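Local coordinates for AtxE2 (Asticcacaulis excentricus, PDB 5TXE), which hydrolyses the isopeptide bond of the lasso peptides astexin-2 and astexin-3, recognising their threaded fold and converting them to linear peptides, at residues N84-V90 with D101-E107; Y69-Q73 with I130-W134. The protein carries 1 engineered substitution. All coordinates share one frame; numbering follows the deposited sequence.

Contact 1 of 2, residues N84-V90 with D101-E107; sequences NVFRMVV and DVDVGGE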
loop_
_atom_site.group_PDB
_atom_site.type_symbol
_atom_site.label_atom_id
_atom_site.label_comp_id
_atom_site.label_asym_id
_atom_site.label_seq_id
_atom_site.Cartn_x
_atom_site.Cartn_y
_atom_site.Cartn_z
ATOM N N ASN A 84 -15.945 -9.034 -0.543
ATOM C CA ASN A 84 -15.459 -8.606 -1.831
ATOM C C ASN A 84 -15.914 -9.539 -2.928
ATOM O O ASN A 84 -15.990 -10.746 -2.745
ATOM C CB ASN A 84 -13.942 -8.570 -1.813
ATOM C CG ASN A 84 -13.412 -7.343 -1.064
ATOM O OD1 ASN A 84 -13.430 -6.243 -1.592
ATOM N ND2 ASN A 84 -12.990 -7.534 0.160
ATOM N N VAL A 85 -16.250 -8.950 -4.054
ATOM C CA VAL A 85 -16.580 -9.687 -5.257
ATOM C C VAL A 85 -15.466 -9.440 -6.291
ATOM O O VAL A 85 -15.176 -8.288 -6.600
ATOM C CB VAL A 85 -17.907 -9.164 -5.856
ATOM C CG1 VAL A 85 -18.249 -9.941 -7.123
ATOM C CG2 VAL A 85 -19.014 -9.356 -4.820
ATOM N N PHE A 86 -14.849 -10.509 -6.751
ATOM C CA PHE A 86 -13.790 -10.411 -7.743
ATOM C C PHE A 86 -14.269 -10.846 -9.136
ATOM O O PHE A 86 -15.027 -11.778 -9.256
ATOM C CB PHE A 86 -12.606 -11.273 -7.329
ATOM C CG PHE A 86 -11.940 -10.813 -6.075
ATOM C CD1 PHE A 86 -10.967 -9.838 -6.135
ATOM C CD2 PHE A 86 -12.294 -11.332 -4.850
ATOM C CE1 PHE A 86 -10.335 -9.396 -5.003
ATOM C CE2 PHE A 86 -11.657 -10.895 -3.709
ATOM C CZ PHE A 86 -10.684 -9.922 -3.795
ATOM N N ARG A 87 -13.787 -10.161 -10.175
ATOM C CA ARG A 87 -14.105 -10.497 -11.595
ATOM C C ARG A 87 -12.797 -10.439 -12.388
ATOM O O ARG A 87 -12.026 -9.475 -12.232
ATOM C CB ARG A 87 -14.997 -9.463 -12.297
ATOM C CG ARG A 87 -16.119 -8.865 -11.560
ATOM C CD ARG A 87 -16.932 -7.951 -12.445
ATOM N NE ARG A 87 -16.776 -6.529 -12.157
ATOM C CZ ARG A 87 -16.568 -5.617 -13.090
ATOM N NH1 ARG A 87 -16.428 -5.962 -14.379
ATOM N NH2 ARG A 87 -16.490 -4.345 -12.760
ATOM N N MET A 88 -12.555 -11.447 -13.214
ATOM C CA MET A 88 -11.490 -11.377 -14.200
ATOM C C MET A 88 -12.091 -10.798 -15.505
ATOM O O MET A 88 -13.077 -11.324 -16.057
ATOM C CB MET A 88 -10.893 -12.759 -14.386
ATOM C CG MET A 88 -9.658 -12.832 -15.275
ATOM S SD MET A 88 -8.274 -11.710 -14.845
ATOM C CE MET A 88 -7.788 -12.576 -13.363
ATOM N N VAL A 89 -11.534 -9.685 -15.951
ATOM C CA VAL A 89 -12.062 -8.900 -17.053
ATOM C C VAL A 89 -11.130 -8.848 -18.295
ATOM O O VAL A 89 -9.918 -8.814 -18.153
ATOM C CB VAL A 89 -12.324 -7.494 -16.621
ATOM C CG1 VAL A 89 -13.099 -6.739 -17.704
ATOM C CG2 VAL A 89 -13.171 -7.516 -15.347
ATOM N N VAL A 90 -11.707 -8.919 -19.492
ATOM C CA VAL A 90 -10.963 -8.802 -20.740
ATOM C C VAL A 90 -11.585 -7.653 -21.513
ATOM O O VAL A 90 -12.776 -7.540 -21.589
ATOM C CB VAL A 90 -11.036 -10.080 -21.546
ATOM C CG1 VAL A 90 -10.437 -9.864 -22.922
ATOM C CG2 VAL A 90 -10.276 -11.190 -20.839
ATOM N N ASP A 101 -16.712 -9.959 -18.579
ATOM C CA ASP A 101 -16.280 -10.732 -17.409
ATOM C C ASP A 101 -16.029 -12.146 -17.847
ATOM O O ASP A 101 -16.943 -12.805 -18.303
ATOM C CB ASP A 101 -17.373 -10.690 -16.346
ATOM C CG ASP A 101 -17.556 -9.280 -15.745
ATOM O OD1 ASP A 101 -16.596 -8.481 -15.738
ATOM O OD2 ASP A 101 -18.667 -8.956 -15.244
ATOM N N VAL A 102 -14.816 -12.650 -17.709
ATOM C CA VAL A 102 -14.553 -14.022 -18.098
ATOM C C VAL A 102 -14.506 -14.997 -16.923
ATOM O O VAL A 102 -14.348 -16.215 -17.130
ATOM C CB VAL A 102 -13.236 -14.144 -18.903
ATOM C CG1 VAL A 102 -13.277 -13.255 -20.123
ATOM C CG2 VAL A 102 -12.001 -13.787 -18.085
ATOM N N ASP A 103 -14.552 -14.473 -15.697
ATOM C CA ASP A 103 -14.716 -15.276 -14.476
ATOM C C ASP A 103 -15.244 -14.322 -13.421
ATOM O O ASP A 103 -14.983 -13.116 -13.499
ATOM C CB ASP A 103 -13.387 -15.875 -13.980
ATOM C CG ASP A 103 -13.578 -16.825 -12.770
ATOM O OD1 ASP A 103 -14.704 -17.358 -12.621
ATOM O OD2 ASP A 103 -12.609 -17.061 -11.976
ATOM N N VAL A 104 -16.060 -14.833 -12.510
ATOM C CA VAL A 104 -16.554 -14.075 -11.400
ATOM C C VAL A 104 -16.404 -14.996 -10.211
ATOM O O VAL A 104 -16.706 -16.192 -10.295
ATOM C CB VAL A 104 -18.025 -13.699 -11.545
ATOM C CG1 VAL A 104 -18.534 -12.989 -10.269
ATOM C CG2 VAL A 104 -18.232 -12.770 -12.736
ATOM N N GLY A 105 -15.878 -14.478 -9.113
ATOM C CA GLY A 105 -15.766 -15.287 -7.876
ATOM C C GLY A 105 -14.367 -15.386 -7.291
ATOM O O GLY A 105 -13.378 -14.881 -7.834
ATOM N N GLY A 106 -14.304 -16.040 -6.146
ATOM C CA GLY A 106 -13.091 -16.211 -5.410
ATOM C C GLY A 106 -13.113 -15.430 -4.095
ATOM O O GLY A 106 -13.884 -14.485 -3.928
ATOM N N GLU A 107 -12.226 -15.867 -3.200
ATOM C CA GLU A 107 -12.018 -15.262 -1.910
ATOM C C GLU A 107 -10.863 -14.246 -1.958
ATOM O O GLU A 107 -9.986 -14.319 -2.832
ATOM C CB GLU A 107 -11.661 -16.337 -0.906
ATOM C CG GLU A 107 -12.812 -17.222 -0.466
ATOM C CD GLU A 107 -12.366 -18.398 0.418
ATOM O OE1 GLU A 107 -11.200 -18.804 0.431
ATOM O OE2 GLU A 107 -13.209 -18.987 1.116
HETATM O O HOH W 1 -14.806 -12.938 -1.791
HETATM O O HOH W 2 -15.578 -12.907 -5.557
#
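With CG beside the backbone N (chi1 -68°), the carboxylate of Asp101 swings back toward Arg87, whose own chain is turned the same way at chi1 and bends at chi3 to meet it. Arg87 NH1 then donates to Asp101 OD1 over 2.9 Å, in the guanidinium plane and on the syn lone pair, a salt bridge through a single N-H...O bond. The two flat groups are 64° apart; both carboxylate oxygens lie 3.4 Å from Arg87 CD, while the hydrogen bond goes to OD1 alone. Tyr388 takes the other terminal nitrogen, NH2.

Beneath this pair, strands 83-92 and 100-104 form an antiparallel hairpin broken by a classic beta bulge. Val102 and Asp103 both face Met88: Val102 N reaches Met88 O at 2.7 Å, almost on the C=O axis, whereas Asp103 N approaches the same oxygen only weakly. Met88 N returns a bond to Asp103 O at 3.0 Å, from above the carbonyl plane. The bulge shifts the register by one residue between Met88 and Val89, and Val102 CG1 packs 3.7 Å from Val90 CG2.

Past the strand end, Gly105 N makes a nearly straight bond to Phe86 O (2.8 Å, 175°). Gly106 O then lies at the edge of the Phe86 ring, 3.6 Å from CD2, and accepts from two waters, one shared with Asn84 O and the other with Phe86 N. The chemistry implies a change of linkage along the hairpin: direct backbone bonds as far as Gly105, with an ion pair beside the bulge, then water bridges at Gly106.

Contact 2 of 2, residues Y69-Q73 with I130-W134; sequences YVAFQ and IQPRW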
loop_
_atom_site.group_PDB
_atom_site.type_symbol
_atom_site.label_atom_id
_atom_site.label_comp_id
_atom_site.label_asym_id
_atom_site.label_seq_id
_atom_site.Cartn_x
_atom_site.Cartn_y
_atom_site.Cartn_z
ATOM N N TYR A 69 -5.959 -7.186 -26.667
ATOM C CA TYR A 69 -6.798 -7.296 -25.471
ATOM C C TYR A 69 -5.977 -7.071 -24.204
ATOM O O TYR A 69 -4.774 -7.324 -24.177
ATOM C CB TYR A 69 -7.517 -8.661 -25.434
ATOM C CG TYR A 69 -8.479 -8.798 -26.568
ATOM C CD1 TYR A 69 -9.769 -8.291 -26.469
ATOM C CD2 TYR A 69 -8.087 -9.398 -27.790
ATOM C CE1 TYR A 69 -10.656 -8.391 -27.536
ATOM C CE2 TYR A 69 -8.971 -9.489 -28.864
ATOM C CZ TYR A 69 -10.246 -8.970 -28.732
ATOM O OH TYR A 69 -11.138 -9.052 -29.784
ATOM N N VAL A 70 -6.626 -6.546 -23.176
ATOM C CA VAL A 70 -6.004 -6.434 -21.867
ATOM C C VAL A 70 -6.870 -7.185 -20.857
ATOM O O VAL A 70 -8.085 -7.060 -20.858
ATOM C CB VAL A 70 -5.796 -4.979 -21.441
ATOM C CG1 VAL A 70 -7.078 -4.187 -21.392
ATOM C CG2 VAL A 70 -5.070 -4.925 -20.101
ATOM N N ALA A 71 -6.223 -7.979 -20.021
ATOM C CA ALA A 71 -6.879 -8.749 -18.978
ATOM C C ALA A 71 -6.411 -8.252 -17.600
ATOM O O ALA A 71 -5.227 -7.920 -17.401
ATOM C CB ALA A 71 -6.539 -10.224 -19.136
ATOM N N PHE A 72 -7.349 -8.206 -16.661
ATOM C CA PHE A 72 -7.101 -7.662 -15.338
ATOM C C PHE A 72 -8.256 -8.048 -14.418
ATOM O O PHE A 72 -9.346 -8.339 -14.904
ATOM C CB PHE A 72 -7.003 -6.139 -15.407
ATOM C CG PHE A 72 -8.200 -5.470 -16.047
ATOM C CD1 PHE A 72 -8.352 -5.460 -17.402
ATOM C CD2 PHE A 72 -9.178 -4.876 -15.279
ATOM C CE1 PHE A 72 -9.446 -4.834 -17.988
ATOM C CE2 PHE A 72 -10.282 -4.282 -15.842
ATOM C CZ PHE A 72 -10.419 -4.250 -17.211
ATOM N N GLN A 73 -8.008 -8.024 -13.101
ATOM C CA GLN A 73 -8.999 -8.308 -12.059
ATOM C C GLN A 73 -9.559 -7.081 -11.434
ATOM O O GLN A 73 -8.830 -6.137 -11.112
ATOM C CB GLN A 73 -8.403 -9.176 -10.975
ATOM C CG GLN A 73 -9.410 -9.670 -9.964
ATOM C CD GLN A 73 -8.690 -10.205 -8.737
ATOM O OE1 GLN A 73 -8.723 -11.438 -8.418
ATOM N NE2 GLN A 73 -7.962 -9.288 -8.062
ATOM N N ILE A 130 -3.366 -9.947 -8.933
ATOM C CA ILE A 130 -3.523 -11.159 -9.741
ATOM C C ILE A 130 -3.203 -10.755 -11.194
ATOM O O ILE A 130 -3.955 -9.969 -11.840
ATOM C CB ILE A 130 -4.961 -11.711 -9.662
ATOM C CG1 ILE A 130 -5.367 -12.018 -8.209
ATOM C CG2 ILE A 130 -5.128 -12.936 -10.579
ATOM C CD1 ILE A 130 -4.503 -13.097 -7.572
ATOM N N GLN A 131 -2.119 -11.323 -11.684
ATOM C CA GLN A 131 -1.723 -11.133 -13.064
ATOM C C GLN A 131 -2.134 -12.323 -13.918
ATOM O O GLN A 131 -1.677 -13.419 -13.697
ATOM C CB GLN A 131 -0.214 -10.920 -13.207
ATOM C CG GLN A 131 0.029 -10.124 -14.504
ATOM C CD GLN A 131 1.496 -9.788 -14.826
ATOM O OE1 GLN A 131 2.464 -10.370 -14.275
ATOM N NE2 GLN A 131 1.657 -8.833 -15.743
ATOM N N PRO A 132 -3.033 -12.103 -14.844
ATOM C CA PRO A 132 -3.458 -13.167 -15.724
ATOM C C PRO A 132 -2.423 -13.514 -16.768
ATOM O O PRO A 132 -1.852 -12.604 -17.367
ATOM C CB PRO A 132 -4.670 -12.586 -16.449
ATOM C CG PRO A 132 -4.796 -11.199 -16.033
ATOM C CD PRO A 132 -3.708 -10.830 -15.097
ATOM N N ARG A 133 -2.230 -14.807 -17.001
ATOM C CA ARG A 133 -1.291 -15.306 -17.995
ATOM C C ARG A 133 -2.039 -15.701 -19.227
ATOM O O ARG A 133 -2.916 -16.584 -19.163
ATOM C CB ARG A 133 -0.567 -16.503 -17.441
ATOM C CG ARG A 133 0.021 -16.273 -16.043
ATOM C CD ARG A 133 1.057 -15.236 -16.273
ATOM N NE ARG A 133 1.583 -14.329 -15.239
ATOM C CZ ARG A 133 2.294 -14.666 -14.188
ATOM N NH1 ARG A 133 2.454 -15.925 -13.859
ATOM N NH2 ARG A 133 2.766 -13.732 -13.408
ATOM N N TRP A 134 -1.766 -15.034 -20.330
ATOM C CA TRP A 134 -2.391 -15.424 -21.593
ATOM C C TRP A 134 -1.718 -16.671 -22.181
ATOM O O TRP A 134 -0.503 -16.790 -22.174
ATOM C CB TRP A 134 -2.285 -14.327 -22.597
ATOM C CG TRP A 134 -3.093 -13.183 -22.288
ATOM C CD1 TRP A 134 -2.739 -12.149 -21.485
ATOM C CD2 TRP A 134 -4.369 -12.830 -22.864
ATOM N NE1 TRP A 134 -3.715 -11.182 -21.511
ATOM C CE2 TRP A 134 -4.733 -11.600 -22.342
ATOM C CE3 TRP A 134 -5.253 -13.466 -23.739
ATOM C CZ2 TRP A 134 -5.928 -10.983 -22.669
ATOM C CZ3 TRP A 134 -6.451 -12.843 -24.067
ATOM C CH2 TRP A 134 -6.768 -11.619 -23.539
HETATM O O HOH W 3 -5.274 -7.747 -11.886
#
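The benzo end of Trp134 meets Tyr69 and Ala71, joining neighbouring blades of the beta-propeller characteristic of the prolyl oligopeptidase family: strand 69-78 belongs to one antiparallel sheet, and strand 133-134 is an outermost strand of the next, a four-stranded one. The segments run 156° apart, yet the nearest CA pair, Ala71 and Pro132, is 6.5 Å apart, so this is side-chain contact between sheets and not strand pairing.

The indole is set by a chi1 of -69°, which puts CG beside the backbone N and carries the benzo end across to strand 69-78. Its CH2 comes 3.6 Å from Tyr69 CB, and its CZ2 is 3.7 Å from Ala71 CB; both carbons approach the ring obliquely. Tyr69 meets the indole through its CB, while its phenol leads away. Trp134 NE1 is held by Ser62 O, on the short strand 61-63, which would restrain the rotation of the ring.

Ala71 CB is shared, since Pro132 CG touches it at 3.7 Å, and the same ring carbon lies against Ala71 O. Leu141 and Met88 close in round this apolar patch, Leu141 on Ala71 and Trp134, Met88 on Pro132.

At the other end Gln73 runs out extended, CG anti to the backbone N (chi1 -172°), and its side chain crosses that of Ile130 obliquely. Ile130 CG1, itself beside its backbone N, meets the amide at OE1, a packing contact of 3.4 Å between a methylene and an oxygen. The backbones are linked here by one water, which accepts from Gln73 N at 3.0 Å and donates to Ile130 O at 2.6 Å.

Contacts 1 and 2, whose centres are 11 Å apart, both reach one sheet, contact 2 through residues 69-73, because strands 69-78 and 83-92 are antiparallel neighbours in it. A probable hydrogen bond from Val89 N to Phe72 O, 2.8 Å, joins them directly. On the side chains, Phe86 CD1 packs 3.5 Å from Gln73 CD, so the ring that meets the loop after strand 100-104 in contact 1 also lies against the glutamine of contact 2. Along the chain, contact 1 is nested inside the loop that contact 2 closes. Both lie in the beta-propeller, on the same side of the chain's centre, each centred about 21 Å from it, and away from the catalytic and astexin-binding residues.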